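PDB 3VU1: putative uncharacterized protein PH0242, which is an archaeal oligosaccharyltransferase of the AglB type, present here as its beta-rich C-terminal globular domain with a bound calcium ion. Local coordinates for residues V297-L300 / I305-R308; Y256-F261 / R267-L272. All coordinates share one frame; numbering follows the deposited sequence.

Contact 1 (V297-L300 / I305-R308); sequences VYAL and IIKR
Ala-299 meets the opposite strand of its antiparallel hairpin through two backbone bonds, Ala-299 N to Lys-307 O at 3.1 Å and Ile-306 N to Ala-299 O at 2.9 Å, where the segment axes come within 4.7 Å and run at 154° to each other. Tyr-298 faces Arg-308 and Leu-300 faces Ile-305, which sets one residue against two: Ile-306 and Lys-307 stand across from Ala-299, a beta bulge, with Ile-306 carrying the helix-like psi of -15°.

On the face shared with Leu-300, Tyr-298, Ile-305 and Arg-308 pack together. Arg-308 lays its CG over one face of the tyrosine ring, 4.0 Å from the centroid, a CH-pi contact; its guanidinium, carried further along an extended chain, makes at most a weak cation-pi attraction. Ile-305 splits its branches: CG2, anti to the backbone N, reaches Tyr-298 CB at 3.9 Å, while CG1 runs alongside Leu-300 CG at 4.0 Å. On the other side of the hairpin, Ala-299 CB touches Ile-306 CG1 at 3.7 Å.

The phenol oxygen of Tyr-298 is bonded to Glu-480, so the buried ring has its polar end satisfied away from the hairpin. Between the strands, then, the chemistry is backbone bonding plus apolar contact, with the aliphatic stem of an exposed arginine serving as a lid on the ring.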
loop_
_atom_site.group_PDB
_atom_site.type_symbol
_atom_site.label_atom_id
_atom_site.label_comp_id
_atom_site.label_asym_id
_atom_site.label_seq_id
_atom_site.Cartn_x
_atom_site.Cartn_y
_atom_site.Cartn_z
ATOM N N VAL A 297 16.854 -17.451 2.581
ATOM C CA VAL A 297 17.801 -16.353 2.546
ATOM C C VAL A 297 18.622 -16.520 1.261
ATOM O O VAL A 297 19.143 -17.619 0.965
ATOM C CB VAL A 297 18.681 -16.317 3.819
ATOM C CG1 VAL A 297 19.706 -15.197 3.744
ATOM C CG2 VAL A 297 17.821 -16.106 5.060
ATOM N N TYR A 298 18.672 -15.464 0.460
ATOM C CA TYR A 298 19.526 -15.444 -0.726
ATOM C C TYR A 298 20.733 -14.575 -0.400
ATOM O O TYR A 298 20.580 -13.382 -0.105
ATOM C CB TYR A 298 18.796 -14.837 -1.933
ATOM C CG TYR A 298 17.627 -15.616 -2.522
ATOM C CD1 TYR A 298 17.181 -16.806 -1.943
ATOM C CD2 TYR A 298 16.936 -15.131 -3.646
ATOM C CE1 TYR A 298 16.109 -17.508 -2.475
ATOM C CE2 TYR A 298 15.856 -15.827 -4.177
ATOM C CZ TYR A 298 15.444 -17.021 -3.591
ATOM O OH TYR A 298 14.368 -17.747 -4.094
ATOM N N ALA A 299 21.924 -15.162 -0.438
ATOM C CA ALA A 299 23.164 -14.382 -0.324
ATOM C C ALA A 299 23.455 -13.736 -1.662
ATOM O O ALA A 299 23.373 -14.387 -2.706
ATOM C CB ALA A 299 24.331 -15.272 0.085
ATOM N N LEU A 300 23.818 -12.466 -1.628
ATOM C CA LEU A 300 24.047 -11.720 -2.851
ATOM C C LEU A 300 25.334 -10.938 -2.841
ATOM O O LEU A 300 25.630 -10.236 -1.873
ATOM C CB LEU A 300 22.894 -10.734 -3.107
ATOM C CG LEU A 300 21.610 -11.228 -3.769
ATOM C CD1 LEU A 300 20.616 -11.594 -2.691
ATOM C CD2 LEU A 300 21.035 -10.136 -4.654
ATOM N N ILE A 305 23.166 -13.775 -7.206
ATOM C CA ILE A 305 22.752 -14.646 -6.097
ATOM C C ILE A 305 23.695 -15.840 -5.989
ATOM O O ILE A 305 23.749 -16.672 -6.877
ATOM C CB ILE A 305 21.284 -15.131 -6.249
ATOM C CG1 ILE A 305 20.331 -13.930 -6.439
ATOM C CG2 ILE A 305 20.867 -15.983 -5.051
ATOM C CD1 ILE A 305 18.927 -14.269 -6.924
ATOM N N ILE A 306 24.419 -15.927 -4.880
ATOM C CA ILE A 306 25.457 -16.947 -4.704
ATOM C C ILE A 306 25.056 -18.164 -3.847
ATOM O O ILE A 306 25.732 -19.190 -3.867
ATOM C CB ILE A 306 26.767 -16.310 -4.191
ATOM C CG1 ILE A 306 26.666 -15.966 -2.700
ATOM C CG2 ILE A 306 27.115 -15.087 -5.039
ATOM C CD1 ILE A 306 27.830 -15.149 -2.181
ATOM N N LYS A 307 23.963 -18.069 -3.101
ATOM C CA LYS A 307 23.457 -19.250 -2.405
ATOM C C LYS A 307 21.989 -19.064 -2.039
ATOM O O LYS A 307 21.580 -17.961 -1.690
ATOM C CB LYS A 307 24.294 -19.545 -1.152
ATOM C CG LYS A 307 24.508 -21.026 -0.892
ATOM C CD LYS A 307 24.957 -21.317 0.537
ATOM C CE LYS A 307 25.119 -22.819 0.738
ATOM N NZ LYS A 307 24.715 -23.270 2.101
ATOM N N ARG A 308 21.201 -20.130 -2.145
ATOM C CA ARG A 308 19.820 -20.110 -1.675
ATOM C C ARG A 308 19.718 -21.094 -0.528
ATOM O O ARG A 308 20.056 -22.270 -0.684
ATOM C CB ARG A 308 18.826 -20.500 -2.773
ATOM C CG ARG A 308 18.741 -19.532 -3.936
ATOM C CD ARG A 308 18.237 -20.213 -5.203
ATOM N NE ARG A 308 18.102 -19.250 -6.301
ATOM C CZ ARG A 308 19.069 -18.944 -7.173
ATOM N NH1 ARG A 308 20.266 -19.528 -7.097
ATOM N NH2 ARG A 308 18.836 -18.046 -8.128
#

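Contact 2 (Y256-F261 / R267-L272)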
loop_
_atom_site.group_PDB
_atom_site.type_symbol
_atom_site.label_atom_id
_atom_site.label_comp_id
_atom_site.label_asym_id
_atom_site.label_seq_id
_atom_site.Cartn_x
_atom_site.Cartn_y
_atom_site.Cartn_z
ATOM N N TYR A 256 9.639 -6.421 9.489
ATOM C CA TYR A 256 9.841 -5.079 9.983
ATOM C C TYR A 256 10.874 -4.917 11.090
ATOM O O TYR A 256 11.154 -3.791 11.491
ATOM C CB TYR A 256 8.515 -4.437 10.398
ATOM C CG TYR A 256 7.771 -5.056 11.554
ATOM C CD1 TYR A 256 7.812 -4.475 12.822
ATOM C CD2 TYR A 256 6.992 -6.203 11.383
ATOM C CE1 TYR A 256 7.106 -5.019 13.884
ATOM C CE2 TYR A 256 6.281 -6.760 12.441
ATOM C CZ TYR A 256 6.332 -6.150 13.677
ATOM O OH TYR A 256 5.644 -6.684 14.726
ATOM N N LYS A 257 11.429 -6.022 11.582
ATOM C CA LYS A 257 12.333 -6.015 12.743
ATOM C C LYS A 257 12.947 -7.393 12.787
ATOM O O LYS A 257 12.233 -8.397 12.626
ATOM C CB LYS A 257 11.532 -5.756 14.014
ATOM C CG LYS A 257 12.306 -5.500 15.300
ATOM C CD LYS A 257 11.301 -5.517 16.450
ATOM C CE LYS A 257 11.839 -4.973 17.759
ATOM N NZ LYS A 257 11.478 -3.544 17.983
ATOM N N ILE A 258 14.267 -7.447 12.909
ATOM C CA ILE A 258 14.984 -8.703 13.112
ATOM C C ILE A 258 15.715 -8.630 14.466
ATOM O O ILE A 258 16.315 -7.580 14.807
ATOM C CB ILE A 258 16.049 -8.912 12.043
ATOM C CG1 ILE A 258 15.436 -8.879 10.648
ATOM C CG2 ILE A 258 16.825 -10.205 12.301
ATOM C CD1 ILE A 258 16.411 -9.286 9.549
ATOM N N GLU A 259 15.668 -9.719 15.242
ATOM C CA GLU A 259 16.514 -9.809 16.454
ATOM C C GLU A 259 17.521 -10.950 16.363
ATOM O O GLU A 259 17.202 -12.035 15.910
ATOM C CB GLU A 259 15.681 -9.935 17.722
ATOM C CG GLU A 259 15.100 -8.634 18.223
ATOM C CD GLU A 259 13.985 -8.843 19.246
ATOM O OE1 GLU A 259 13.809 -7.960 20.106
ATOM O OE2 GLU A 259 13.280 -9.883 19.219
ATOM N N ASP A 260 18.761 -10.678 16.738
ATOM C CA ASP A 260 19.814 -11.714 16.758
ATOM C C ASP A 260 19.921 -12.176 18.218
ATOM O O ASP A 260 19.900 -11.331 19.141
ATOM C CB ASP A 260 21.140 -11.099 16.299
ATOM C CG ASP A 260 22.139 -12.116 15.785
ATOM O OD1 ASP A 260 21.787 -13.316 15.683
ATOM O OD2 ASP A 260 23.288 -11.700 15.449
ATOM N N PHE A 261 19.984 -13.485 18.439
ATOM C CA PHE A 261 20.203 -13.974 19.783
ATOM C C PHE A 261 21.705 -13.990 20.127
ATOM O O PHE A 261 22.422 -14.860 19.685
ATOM C CB PHE A 261 19.553 -15.352 19.983
ATOM C CG PHE A 261 19.408 -15.733 21.436
ATOM C CD1 PHE A 261 20.089 -16.845 21.959
ATOM C CD2 PHE A 261 18.625 -14.942 22.310
ATOM C CE1 PHE A 261 19.945 -17.188 23.298
ATOM C CE2 PHE A 261 18.501 -15.279 23.656
ATOM C CZ PHE A 261 19.162 -16.402 24.146
ATOM N N ARG A 267 18.828 -9.109 20.596
ATOM C CA ARG A 267 19.237 -7.759 20.267
ATOM C C ARG A 267 18.719 -7.408 18.869
ATOM O O ARG A 267 18.814 -8.202 17.909
ATOM C CB ARG A 267 20.783 -7.637 20.324
ATOM C CG ARG A 267 21.399 -7.021 21.581
ATOM C CD ARG A 267 21.162 -7.872 22.809
ATOM N NE ARG A 267 22.182 -7.724 23.855
ATOM C CZ ARG A 267 22.062 -6.967 24.946
ATOM N NH1 ARG A 267 20.977 -6.238 25.161
ATOM N NH2 ARG A 267 23.044 -6.938 25.828
ATOM N N GLU A 268 18.157 -6.221 18.754
ATOM C CA GLU A 268 17.745 -5.731 17.466
ATOM C C GLU A 268 19.010 -5.490 16.650
ATOM O O GLU A 268 19.966 -4.957 17.159
ATOM C CB GLU A 268 16.928 -4.459 17.637
ATOM C CG GLU A 268 16.799 -3.619 16.379
ATOM C CD GLU A 268 15.440 -2.959 16.247
ATOM O OE1 GLU A 268 15.002 -2.742 15.078
ATOM O OE2 GLU A 268 14.816 -2.688 17.315
ATOM N N VAL A 269 19.008 -5.895 15.391
ATOM C CA VAL A 269 20.186 -5.788 14.549
ATOM C C VAL A 269 19.938 -4.967 13.299
ATOM O O VAL A 269 18.814 -4.894 12.818
ATOM C CB VAL A 269 20.724 -7.181 14.136
ATOM C CG1 VAL A 269 21.255 -7.898 15.365
ATOM C CG2 VAL A 269 19.671 -8.035 13.416
ATOM N N GLY A 270 21.001 -4.328 12.821
ATOM C CA GLY A 270 21.048 -3.682 11.518
ATOM C C GLY A 270 21.727 -4.721 10.652
ATOM O O GLY A 270 21.101 -5.695 10.285
ATOM N N LYS A 271 23.025 -4.556 10.390
ATOM C CA LYS A 271 23.834 -5.540 9.651
ATOM C C LYS A 271 23.922 -6.917 10.332
ATOM O O LYS A 271 23.689 -7.044 11.528
ATOM C CB LYS A 271 25.238 -4.985 9.394
ATOM C CG LYS A 271 25.239 -3.700 8.567
ATOM C CD LYS A 271 26.647 -3.282 8.153
ATOM C CE LYS A 271 26.661 -2.030 7.275
ATOM N NZ LYS A 271 26.486 -0.784 8.077
ATOM N N LEU A 272 24.235 -7.943 9.540
ATOM C CA LEU A 272 24.458 -9.301 10.023
ATOM C C LEU A 272 25.820 -9.835 9.539
ATOM O O LEU A 272 26.185 -9.674 8.375
ATOM C CB LEU A 272 23.345 -10.240 9.538
ATOM C CG LEU A 272 21.988 -10.231 10.245
ATOM C CD1 LEU A 272 20.985 -11.047 9.436
ATOM C CD2 LEU A 272 22.073 -10.773 11.671
HETATM O O HOH W 1 15.421 -4.879 13.009
#
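The carbonyl oxygen of Arg-267 is gripped twice from the facing strand, by Asp-260 N at 2.7 Å and, more weakly, by a CA-H...O contact from Glu-259 CA. Asp-260 O takes the return bond from Arg-267 N at 2.9 Å, completing a hydrogen-bonded antiparallel pair next to the non-hydrogen-bonded pair of Glu-259 and Glu-268. One step further on, Val-269 N bonds to Ile-258 O at 3.2 Å, and Glu-268 CA adds a CA-H...O contact to the same oxygen.

Val-269 then fits its two methyls against different neighbours. With CG1 anti to the carbonyl carbon (chi1 -67°), that methyl lies against Asp-260 CB, while CG2 comes within 3.7 Å of Ile-258 CG2. Beyond it, the turn at Gly-270 and Lys-271 brings Leu-272 back, its CD2 near the Asp-260 carboxylate, which is itself bonded to His-277.

Glu-268 crosses Lys-257 at about a right angle. Its OE2 forms a long salt bridge, 3.5 Å, to Lys-257 NZ. A water lies 3.0 Å from Glu-268 OE1, within bonding distance, and accepts the N-H of Ile-258, at 2.8 Å from Ile-258 N. The nearby carboxylate of Glu-259 turns to Arg-280 and Tyr-282, so each of the two acids has its own cationic partner, which probably eases their repulsion.

Strand 265-268 forms one border of a four-stranded antiparallel sheet. Strand 253-262 separates it from 275-285, strand 464-487 touches Ile-258 and Leu-272 through Val-486, and helix 228-235 packs on Tyr-256.

How the contacts relate
Both contacts join neighbouring strands of hairpins in the region of the Peripheral 1 domain; the chain completes the hairpin of 256-261 and 267-272 first and forms that of 297-300 and 305-308 further on. Their centres lie 19 Å apart and their nearest atoms about 7 Å, without touching, and the hairpins belong to different antiparallel sheets. Strand 464-487 reaches both, with Glu-480 at contact 1 and Val-486 at contact 2. The calcium ion is held by Glu-76, Ala-285, His-319 and Glu-322. It lies about 14 Å from the Lys-257 side chain of contact 2, and strand 275-285, which pairs with that hairpin, ends at the ligand Ala-285.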